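Transcriptional regulator, SorC family (Enterococcus faecalis, PDB 2O0M) probably binds DNA and regulates transcription in response to a sugar or related carbohydrate effector, as a member of the SorC family. Local coordinates at residues Gln96-Met101 against Arg109-Ala114; Gln103-Gln108 against Ala315-Met320; Val303-Gly308 against Thr327-Asp332. One frame throughout, in Å; residues are numbered along the deposited sequence.

Interaction 1: residues Gln96-Met101 against Arg109-Ala114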
loop_
_atom_site.group_PDB
_atom_site.type_symbol
_atom_site.label_atom_id
_atom_site.label_comp_id
_atom_site.label_asym_id
_atom_site.label_seq_id
_atom_site.Cartn_x
_atom_site.Cartn_y
_atom_site.Cartn_z
ATOM N N GLN A 96 -3.865 -8.571 -23.551
ATOM C CA GLN A 96 -2.510 -8.843 -24.025
ATOM C C GLN A 96 -1.469 -8.154 -23.141
ATOM O O GLN A 96 -0.517 -8.781 -22.680
ATOM C CB GLN A 96 -2.360 -8.359 -25.471
ATOM C CG GLN A 96 -1.484 -9.236 -26.332
ATOM C CD GLN A 96 -0.045 -9.243 -25.891
ATOM O OE1 GLN A 96 0.565 -10.303 -25.725
ATOM N NE2 GLN A 96 0.513 -8.056 -25.693
ATOM N N ILE A 97 -1.665 -6.859 -22.905
ATOM C CA ILE A 97 -0.739 -6.083 -22.075
ATOM C C ILE A 97 -0.747 -6.587 -20.623
ATOM O O ILE A 97 0.298 -6.635 -19.974
ATOM C CB ILE A 97 -1.015 -4.543 -22.164
ATOM C CG1 ILE A 97 0.112 -3.746 -21.505
ATOM C CG2 ILE A 97 -2.371 -4.170 -21.577
ATOM C CD1 ILE A 97 0.064 -2.254 -21.803
ATOM N N GLU A 98 -1.922 -6.980 -20.136
ATOM C CA GLU A 98 -2.051 -7.554 -18.787
ATOM C C GLU A 98 -1.274 -8.862 -18.666
ATOM O O GLU A 98 -0.588 -9.097 -17.669
ATOM C CB GLU A 98 -3.523 -7.775 -18.436
ATOM C CG GLU A 98 -4.260 -6.461 -18.168
ATOM C CD GLU A 98 -5.749 -6.620 -17.952
ATOM O OE1 GLU A 98 -6.309 -7.674 -18.305
ATOM O OE2 GLU A 98 -6.363 -5.671 -17.417
ATOM N N LYS A 99 -1.380 -9.710 -19.687
ATOM C CA LYS A 99 -0.613 -10.961 -19.732
ATOM C C LYS A 99 0.880 -10.692 -19.698
ATOM O O LYS A 99 1.620 -11.332 -18.952
ATOM C CB LYS A 99 -0.946 -11.749 -21.000
ATOM C CG LYS A 99 -0.037 -12.961 -21.253
ATOM C CD LYS A 99 -0.332 -13.566 -22.621
ATOM C CE LYS A 99 0.749 -14.561 -23.054
ATOM N NZ LYS A 99 0.607 -14.957 -24.493
ATOM N N GLU A 100 1.324 -9.751 -20.521
ATOM C CA GLU A 100 2.739 -9.425 -20.594
ATOM C C GLU A 100 3.231 -8.916 -19.234
ATOM O O GLU A 100 4.328 -9.256 -18.794
ATOM C CB GLU A 100 3.011 -8.405 -21.706
ATOM C CG GLU A 100 2.864 -8.995 -23.124
ATOM C CD GLU A 100 3.276 -8.041 -24.241
ATOM O OE1 GLU A 100 4.043 -7.085 -23.986
ATOM O OE2 GLU A 100 2.844 -8.266 -25.396
HETATM N N MSE A 101 2.408 -8.123 -18.556
HETATM C CA MSE A 101 2.788 -7.606 -17.231
HETATM C C MSE A 101 2.882 -8.710 -16.181
HETATM O O MSE A 101 3.848 -8.756 -15.428
HETATM C CB MSE A 101 1.815 -6.514 -16.757
HETATM C CG MSE A 101 1.972 -5.189 -17.490
HETATM SE SE MSE A 101 3.610 -4.250 -17.002
HETATM C CE MSE A 101 3.042 -3.640 -15.282
ATOM N N ARG A 109 -1.813 -11.725 -11.208
ATOM C CA ARG A 109 -2.741 -10.981 -12.003
ATOM C C ARG A 109 -2.295 -9.548 -12.076
ATOM O O ARG A 109 -1.834 -8.985 -11.104
ATOM C CB ARG A 109 -4.124 -11.074 -11.360
ATOM C CG ARG A 109 -5.252 -10.500 -12.163
ATOM C CD ARG A 109 -5.510 -11.294 -13.418
ATOM N NE ARG A 109 -5.743 -10.371 -14.521
ATOM C CZ ARG A 109 -6.890 -9.732 -14.735
ATOM N NH1 ARG A 109 -7.939 -9.918 -13.939
ATOM N NH2 ARG A 109 -6.988 -8.904 -15.763
ATOM N N CYS A 110 -2.436 -8.967 -13.254
ATOM C CA CYS A 110 -2.233 -7.546 -13.426
ATOM C C CYS A 110 -3.470 -7.014 -14.134
ATOM O O CYS A 110 -3.921 -7.599 -15.123
ATOM C CB CYS A 110 -0.967 -7.251 -14.229
ATOM S SG CYS A 110 -0.702 -5.485 -14.489
ATOM N N ILE A 111 -4.042 -5.945 -13.591
ATOM C CA ILE A 111 -5.144 -5.230 -14.226
ATOM C C ILE A 111 -4.588 -3.908 -14.730
ATOM O O ILE A 111 -4.043 -3.133 -13.957
ATOM C CB ILE A 111 -6.306 -4.978 -13.251
ATOM C CG1 ILE A 111 -6.871 -6.316 -12.778
ATOM C CG2 ILE A 111 -7.407 -4.156 -13.933
ATOM C CD1 ILE A 111 -7.713 -6.240 -11.526
ATOM N N VAL A 112 -4.719 -3.666 -16.033
ATOM C CA VAL A 112 -4.210 -2.448 -16.652
ATOM C C VAL A 112 -5.396 -1.564 -17.056
ATOM O O VAL A 112 -6.167 -1.901 -17.962
ATOM C CB VAL A 112 -3.342 -2.745 -17.897
ATOM C CG1 VAL A 112 -2.898 -1.453 -18.557
ATOM C CG2 VAL A 112 -2.130 -3.591 -17.530
ATOM N N VAL A 113 -5.543 -0.444 -16.359
ATOM C CA VAL A 113 -6.626 0.499 -16.604
ATOM C C VAL A 113 -6.248 1.434 -17.749
ATOM O O VAL A 113 -5.092 1.852 -17.867
ATOM C CB VAL A 113 -6.933 1.309 -15.321
ATOM C CG1 VAL A 113 -7.961 2.411 -15.581
ATOM C CG2 VAL A 113 -7.415 0.364 -14.219
ATOM N N ALA A 114 -7.238 1.769 -18.577
ATOM C CA ALA A 114 -7.004 2.641 -19.711
ATOM C C ALA A 114 -6.508 3.986 -19.220
ATOM O O ALA A 114 -7.048 4.539 -18.267
ATOM C CB ALA A 114 -8.283 2.819 -20.539
#

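Interaction 2: residues Gln103-Gln108 against Ala315-Met320. With PO4 (phosphate ion), chain C.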
loop_
_atom_site.group_PDB
_atom_site.type_symbol
_atom_site.label_atom_id
_atom_site.label_comp_id
_atom_site.label_asym_id
_atom_site.label_seq_id
_atom_site.Cartn_x
_atom_site.Cartn_y
_atom_site.Cartn_z
ATOM N N GLN A 103 3.486 -11.856 -16.600
ATOM C CA GLN A 103 4.629 -12.703 -16.925
ATOM C C GLN A 103 5.956 -12.004 -16.664
ATOM O O GLN A 103 6.918 -12.630 -16.236
ATOM C CB GLN A 103 4.522 -13.183 -18.376
ATOM C CG GLN A 103 3.312 -14.093 -18.553
ATOM C CD GLN A 103 3.262 -14.797 -19.895
ATOM O OE1 GLN A 103 3.817 -14.324 -20.881
ATOM N NE2 GLN A 103 2.594 -15.945 -19.930
ATOM N N TYR A 104 5.997 -10.697 -16.896
ATOM C CA TYR A 104 7.209 -9.921 -16.645
ATOM C C TYR A 104 7.620 -10.034 -15.177
ATOM O O TYR A 104 8.800 -10.189 -14.865
ATOM C CB TYR A 104 6.978 -8.453 -17.022
ATOM C CG TYR A 104 8.197 -7.566 -16.942
ATOM C CD1 TYR A 104 8.528 -6.906 -15.762
ATOM C CD2 TYR A 104 9.005 -7.362 -18.052
ATOM C CE1 TYR A 104 9.648 -6.090 -15.683
ATOM C CE2 TYR A 104 10.115 -6.538 -17.987
ATOM C CZ TYR A 104 10.430 -5.904 -16.802
ATOM O OH TYR A 104 11.534 -5.092 -16.747
ATOM N N PHE A 105 6.639 -9.973 -14.280
ATOM C CA PHE A 105 6.912 -9.978 -12.837
ATOM C C PHE A 105 6.761 -11.347 -12.189
ATOM O O PHE A 105 7.203 -11.549 -11.050
ATOM C CB PHE A 105 6.015 -8.965 -12.121
ATOM C CG PHE A 105 6.331 -7.544 -12.470
ATOM C CD1 PHE A 105 5.383 -6.730 -13.080
ATOM C CD2 PHE A 105 7.589 -7.022 -12.209
ATOM C CE1 PHE A 105 5.684 -5.423 -13.407
ATOM C CE2 PHE A 105 7.893 -5.711 -12.551
ATOM C CZ PHE A 105 6.943 -4.920 -13.146
ATOM N N GLY A 106 6.144 -12.284 -12.897
ATOM C CA GLY A 106 5.861 -13.597 -12.327
ATOM C C GLY A 106 4.796 -13.578 -11.244
ATOM O O GLY A 106 4.878 -14.358 -10.295
ATOM N N ILE A 107 3.775 -12.727 -11.395
ATOM C CA ILE A 107 2.704 -12.570 -10.392
ATOM C C ILE A 107 1.363 -13.153 -10.855
ATOM O O ILE A 107 1.269 -13.631 -11.975
ATOM C CB ILE A 107 2.534 -11.077 -9.986
ATOM C CG1 ILE A 107 2.229 -10.213 -11.221
ATOM C CG2 ILE A 107 3.795 -10.588 -9.300
ATOM C CD1 ILE A 107 1.739 -8.816 -10.889
ATOM N N GLN A 108 0.346 -13.106 -9.989
ATOM C CA GLN A 108 -0.958 -13.747 -10.246
ATOM C C GLN A 108 -1.748 -13.033 -11.330
ATOM O O GLN A 108 -2.314 -13.644 -12.239
ATOM C CB GLN A 108 -1.818 -13.808 -8.954
ATOM C CG GLN A 108 -3.325 -14.055 -9.208
ATOM C CD GLN A 108 -4.096 -14.694 -8.056
ATOM O OE1 GLN A 108 -3.575 -14.945 -6.978
ATOM N NE2 GLN A 108 -5.373 -14.952 -8.300
ATOM N N ALA A 315 9.926 2.700 -10.088
ATOM C CA ALA A 315 9.616 2.294 -8.711
ATOM C C ALA A 315 8.867 0.962 -8.703
ATOM O O ALA A 315 9.136 0.086 -7.875
ATOM C CB ALA A 315 8.795 3.357 -8.018
ATOM N N ILE A 316 7.904 0.825 -9.609
ATOM C CA ILE A 316 7.134 -0.418 -9.738
ATOM C C ILE A 316 8.062 -1.606 -10.025
ATOM O O ILE A 316 7.997 -2.637 -9.356
ATOM C CB ILE A 316 6.046 -0.303 -10.829
ATOM C CG1 ILE A 316 4.954 0.673 -10.375
ATOM C CG2 ILE A 316 5.429 -1.661 -11.130
ATOM C CD1 ILE A 316 4.066 1.172 -11.523
ATOM N N ARG A 317 8.949 -1.444 -10.996
ATOM C CA ARG A 317 9.917 -2.499 -11.321
ATOM C C ARG A 317 10.767 -2.897 -10.108
ATOM O O ARG A 317 10.994 -4.075 -9.859
ATOM C CB ARG A 317 10.837 -2.048 -12.454
ATOM C CG ARG A 317 10.176 -2.043 -13.812
ATOM C CD ARG A 317 10.984 -1.235 -14.798
ATOM N NE ARG A 317 12.376 -1.682 -14.853
ATOM C CZ ARG A 317 13.420 -0.878 -15.043
ATOM N NH1 ARG A 317 13.256 0.432 -15.219
ATOM N NH2 ARG A 317 14.647 -1.380 -15.067
ATOM N N ALA A 318 11.224 -1.911 -9.350
ATOM C CA ALA A 318 12.154 -2.171 -8.254
ATOM C C ALA A 318 11.470 -2.891 -7.099
ATOM O O ALA A 318 12.032 -3.820 -6.505
ATOM C CB ALA A 318 12.790 -0.883 -7.781
ATOM N N TYR A 319 10.256 -2.463 -6.766
ATOM C CA TYR A 319 9.527 -3.112 -5.677
ATOM C C TYR A 319 9.026 -4.488 -6.121
ATOM O O TYR A 319 9.114 -5.456 -5.371
ATOM C CB TYR A 319 8.331 -2.287 -5.169
ATOM C CG TYR A 319 7.487 -3.148 -4.263
ATOM C CD1 TYR A 319 7.898 -3.421 -2.956
ATOM C CD2 TYR A 319 6.351 -3.790 -4.737
ATOM C CE1 TYR A 319 7.167 -4.274 -2.127
ATOM C CE2 TYR A 319 5.613 -4.636 -3.923
ATOM C CZ TYR A 319 6.016 -4.879 -2.623
ATOM O OH TYR A 319 5.273 -5.737 -1.827
HETATM N N MSE A 320 8.468 -4.572 -7.322
HETATM C CA MSE A 320 7.763 -5.789 -7.716
HETATM C C MSE A 320 8.694 -6.997 -7.852
HETATM O O MSE A 320 8.225 -8.144 -7.822
HETATM C CB MSE A 320 6.934 -5.548 -8.990
HETATM C CG MSE A 320 5.749 -4.612 -8.781
HETATM SE SE MSE A 320 4.363 -5.306 -7.611
HETATM C CE MSE A 320 4.100 -6.970 -8.532
HETATM P P PO4 C . 13.828 -4.876 -14.070
HETATM O O1 PO4 C . 15.179 -4.221 -14.227
HETATM O O2 PO4 C . 13.106 -5.040 -15.381
HETATM O O3 PO4 C . 14.023 -6.224 -13.430
HETATM O O4 PO4 C . 12.981 -4.030 -13.164
#

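Interaction 3: residues Val303-Gly308 against Thr327-Asp332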
loop_
_atom_site.group_PDB
_atom_site.type_symbol
_atom_site.label_atom_id
_atom_site.label_comp_id
_atom_site.label_asym_id
_atom_site.label_seq_id
_atom_site.Cartn_x
_atom_site.Cartn_y
_atom_site.Cartn_z
ATOM N N VAL A 303 -3.147 -9.856 -1.631
ATOM C CA VAL A 303 -2.176 -8.781 -1.619
ATOM C C VAL A 303 -2.379 -7.997 -2.897
ATOM O O VAL A 303 -2.269 -8.558 -3.971
ATOM C CB VAL A 303 -0.735 -9.316 -1.535
ATOM C CG1 VAL A 303 0.256 -8.157 -1.525
ATOM C CG2 VAL A 303 -0.553 -10.160 -0.279
ATOM N N VAL A 304 -2.672 -6.703 -2.766
ATOM C CA VAL A 304 -2.978 -5.884 -3.918
ATOM C C VAL A 304 -2.109 -4.644 -3.878
ATOM O O VAL A 304 -2.200 -3.856 -2.927
ATOM C CB VAL A 304 -4.469 -5.482 -3.951
ATOM C CG1 VAL A 304 -4.788 -4.730 -5.237
ATOM C CG2 VAL A 304 -5.366 -6.710 -3.829
ATOM N N ALA A 305 -1.286 -4.486 -4.914
ATOM C CA ALA A 305 -0.484 -3.284 -5.129
ATOM C C ALA A 305 -1.201 -2.413 -6.171
ATOM O O ALA A 305 -1.650 -2.906 -7.213
ATOM C CB ALA A 305 0.881 -3.638 -5.630
ATOM N N ILE A 306 -1.289 -1.114 -5.899
ATOM C CA ILE A 306 -1.955 -0.182 -6.808
ATOM C C ILE A 306 -0.987 0.947 -7.101
ATOM O O ILE A 306 -0.668 1.726 -6.217
ATOM C CB ILE A 306 -3.231 0.420 -6.174
ATOM C CG1 ILE A 306 -4.160 -0.687 -5.679
ATOM C CG2 ILE A 306 -3.954 1.302 -7.190
ATOM C CD1 ILE A 306 -5.456 -0.176 -5.027
ATOM N N ALA A 307 -0.549 1.055 -8.348
ATOM C CA ALA A 307 0.441 2.067 -8.713
ATOM C C ALA A 307 0.400 2.275 -10.207
ATOM O O ALA A 307 0.442 1.314 -10.985
ATOM C CB ALA A 307 1.833 1.671 -8.258
ATOM N N GLY A 308 0.326 3.538 -10.597
ATOM C CA GLY A 308 0.205 3.878 -12.003
ATOM C C GLY A 308 1.020 5.095 -12.369
ATOM O O GLY A 308 1.618 5.751 -11.503
ATOM N N THR A 327 0.618 -11.515 -5.522
ATOM C CA THR A 327 0.247 -10.095 -5.658
ATOM C C THR A 327 -0.617 -9.862 -6.913
ATOM O O THR A 327 -0.342 -10.414 -7.977
ATOM C CB THR A 327 1.498 -9.176 -5.709
ATOM O OG1 THR A 327 2.240 -9.293 -4.481
ATOM C CG2 THR A 327 1.123 -7.707 -5.907
ATOM N N TRP A 328 -1.675 -9.073 -6.756
ATOM C CA TRP A 328 -2.413 -8.507 -7.882
ATOM C C TRP A 328 -1.892 -7.083 -8.042
ATOM O O TRP A 328 -1.873 -6.319 -7.074
ATOM C CB TRP A 328 -3.915 -8.444 -7.592
ATOM C CG TRP A 328 -4.645 -9.745 -7.637
ATOM C CD1 TRP A 328 -4.321 -10.891 -6.978
ATOM C CD2 TRP A 328 -5.869 -10.012 -8.329
ATOM N NE1 TRP A 328 -5.252 -11.874 -7.250
ATOM C CE2 TRP A 328 -6.209 -11.355 -8.077
ATOM C CE3 TRP A 328 -6.698 -9.252 -9.158
ATOM C CZ2 TRP A 328 -7.345 -11.948 -8.610
ATOM C CZ3 TRP A 328 -7.834 -9.852 -9.690
ATOM C CH2 TRP A 328 -8.140 -11.183 -9.413
ATOM N N LEU A 329 -1.477 -6.719 -9.253
ATOM C CA LEU A 329 -1.021 -5.355 -9.522
ATOM C C LEU A 329 -2.095 -4.626 -10.317
ATOM O O LEU A 329 -2.422 -5.030 -11.434
ATOM C CB LEU A 329 0.297 -5.347 -10.296
ATOM C CG LEU A 329 0.794 -3.975 -10.773
ATOM C CD1 LEU A 329 1.075 -3.041 -9.603
ATOM C CD2 LEU A 329 2.030 -4.120 -11.640
ATOM N N ILE A 330 -2.646 -3.570 -9.728
ATOM C CA ILE A 330 -3.560 -2.663 -10.432
ATOM C C ILE A 330 -2.729 -1.476 -10.892
ATOM O O ILE A 330 -2.106 -0.791 -10.083
ATOM C CB ILE A 330 -4.704 -2.161 -9.542
ATOM C CG1 ILE A 330 -5.511 -3.357 -9.026
ATOM C CG2 ILE A 330 -5.577 -1.169 -10.321
ATOM C CD1 ILE A 330 -6.552 -3.025 -8.001
ATOM N N THR A 331 -2.717 -1.240 -12.195
ATOM C CA THR A 331 -1.878 -0.205 -12.764
ATOM C C THR A 331 -2.577 0.398 -13.983
ATOM O O THR A 331 -3.750 0.113 -14.250
ATOM C CB THR A 331 -0.485 -0.793 -13.114
ATOM O OG1 THR A 331 0.444 0.258 -13.417
ATOM C CG2 THR A 331 -0.552 -1.815 -14.251
ATOM N N ASP A 332 -1.863 1.231 -14.713
ATOM C CA ASP A 332 -2.450 1.826 -15.914
ATOM C C ASP A 332 -1.589 1.609 -17.143
ATOM O O ASP A 332 -0.484 1.078 -17.060
ATOM C CB ASP A 332 -2.819 3.297 -15.699
ATOM C CG ASP A 332 -1.647 4.167 -15.289
ATOM O OD1 ASP A 332 -0.485 3.782 -15.511
ATOM O OD2 ASP A 332 -1.906 5.266 -14.748
#

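Interaction 1: residues Gln96-Met101 against Arg109-Ala114
E98 and C110 have the nearest CA atoms, 5.4 Å from E98 CA to C110 CA, in a helix and strand that run roughly antiparallel, the axes of 96-101 and 109-113 passing 7.2 Å apart at 140° between their directions. Helix 96-105 and strand 109-113, joined by a short turn, begin the modelled part of the putative sugar-binding domain, probably of Rossmann-like fold; the strand lies in the sheet beside strand 328-332.

E98 does most of the work. Its CG stands anti to the carbonyl carbon and the chain is extended beyond, which carries the carboxylate alongside the strand backbone. There the two oxygens divide. OE2 turns its anti lone pair to the amide of V112 and takes a nearly straight hydrogen bond, V112 N to E98 OE2 2.9 Å at 168°. OE1 forms a salt bridge with R109, meeting NH2 at the edge of the guanidinium; the N-H is poorly aimed, making that hydrogen bond weak, and the two planes are 74° apart. R109 leaves the strand on the face away from the helix, and bends in its chain bring the guanidinium back to E98, with I111 CG1 against one of its faces.

The rest is apolar. I97 lays CG2 against V112, 4.1 Å from its CB, the two side chains crossing at about a right angle, while V112 CG2 also packs on E98 CG at 3.6 Å. Deeper in, M101, a selenomethionine, puts CB 3.5 Å from C110 SG, and its side chain also touches A336 and I339 of helix 333-339. C110 O is buried here without a polar partner; CB and CG of E98 each lie 3.3 Å from it.

Interaction 2: residues Gln103-Gln108 against Ala315-Met320
F105 reaches from the last turn of helix 96-105 into the side of helix 313-320, where M320 has the nearest CA, 6.7 Å from F105 CA to M320 CA. From CB, with CG anti to the carbonyl carbon (chi1 -67°), the ring heads for the second helix. CG and CD2 come first against M320 CB, with CD2 to M320 CB 3.6 Å; this methylene sits over the ring face in a CH-pi contact, 3.9 Å from the centroid and 24° off the normal. CE2 next touches M320 CB and the backbone CA of R317, and CZ at the tip ends 4.1 Å from I316 CG2. Y104 CD1 lies against the opposite face, off centre, which leaves the ring between its own neighbour in the helix and M320.

Helix 313-320 is the connecting helix of the beta-alpha-beta unit 302-332, and the F105 contact packs the first modelled helix of this probably Rossmann-like domain against it. I339 of helix 333-339 touches both Y104 and F105. After F105 the chain leaves the helix at G106 through a positive phi and delivers I107, whose CG2 meets the selenomethionine methyl, M320 CE, at 3.7 Å; bends at chi2 and chi3 fold that methyl back toward the loop.

At the more exposed end of the contact R317 grips a phosphate ion, probably from the crystallisation liquor, with two different nitrogens. R317 NE donates to PO4 O4 at 3.0 Å and R317 NH2 to PO4 O1 at 3.0 Å, the second bond straighter at 166°, and the phosphorus lies in the guanidinium plane, at its edge.

Interaction 3: residues Val303-Gly308 against Thr327-Asp332
The two parallel strands of the beta-alpha-beta unit 302-332 lie side by side here, buried within the sheet of the domain, with axes 4.7 Å apart and 17° off parallel. Hydrogen bonds pass alternately between them: W328 N gives to V303 O, A305 N to W328 O (2.9 Å), I330 N to A305 O (2.8 Å), and A307 N to I330 O. All four donors lie nearly in line with the carbonyl they approach; A305 N-H is the most bent, at 153°.

V304, I306, W328 and I330 point to one face. I330 lies beside I306, both pointing the same way, and its CD1 reaches V304 CG1 at 3.7 Å; F127 of helix 122-138 touches both I306 and I330. The W328 indole swings away from V304 toward R109 and I111 of the neighbouring strand. On the other face A305 CB meets L329 CD1 at 4.0 Å and T327 CG2 at 4.1 Å.

Where the backbone ladder ends, a side chain carries it on. With OG1 anti to the backbone N (chi1 -168°), T331 donates to A307 O at 2.7 Å, in the carbonyl plane. D332 stands next to G308, its OD1 3.6 Å from G308 CA. That same OD1 accepts from the amides of G309 and A335, so D332 ties the loop after the first strand to the start of helix 333-339 as its N-cap, while OD2 bonds to S117 OG. A parallel beta-alpha-beta unit like this is the building block of Rossmann-like folds, consistent with the family of the sugar-binding domain.

Overall arrangement
Strand 328-332 is common ground: interaction 3 pairs it with 302-306, and strand 109-113 of interaction 1 adds to its other edge through probable hydrogen bonds, I111 N lying 2.8 Å from L329 O and V113 N 2.8 Å from T331 O. Interaction 2 lies next to both. It uses the end of the helix that opens interaction 1 and the helix linking the two strands of interaction 3, and I107 CD1 rests 3.8 Å from L329 CB. The centres of interactions 1 and 2 are about 12 Å apart, and that of interaction 3 is about 10 Å from either. The phosphate is held by R317 in interaction 2.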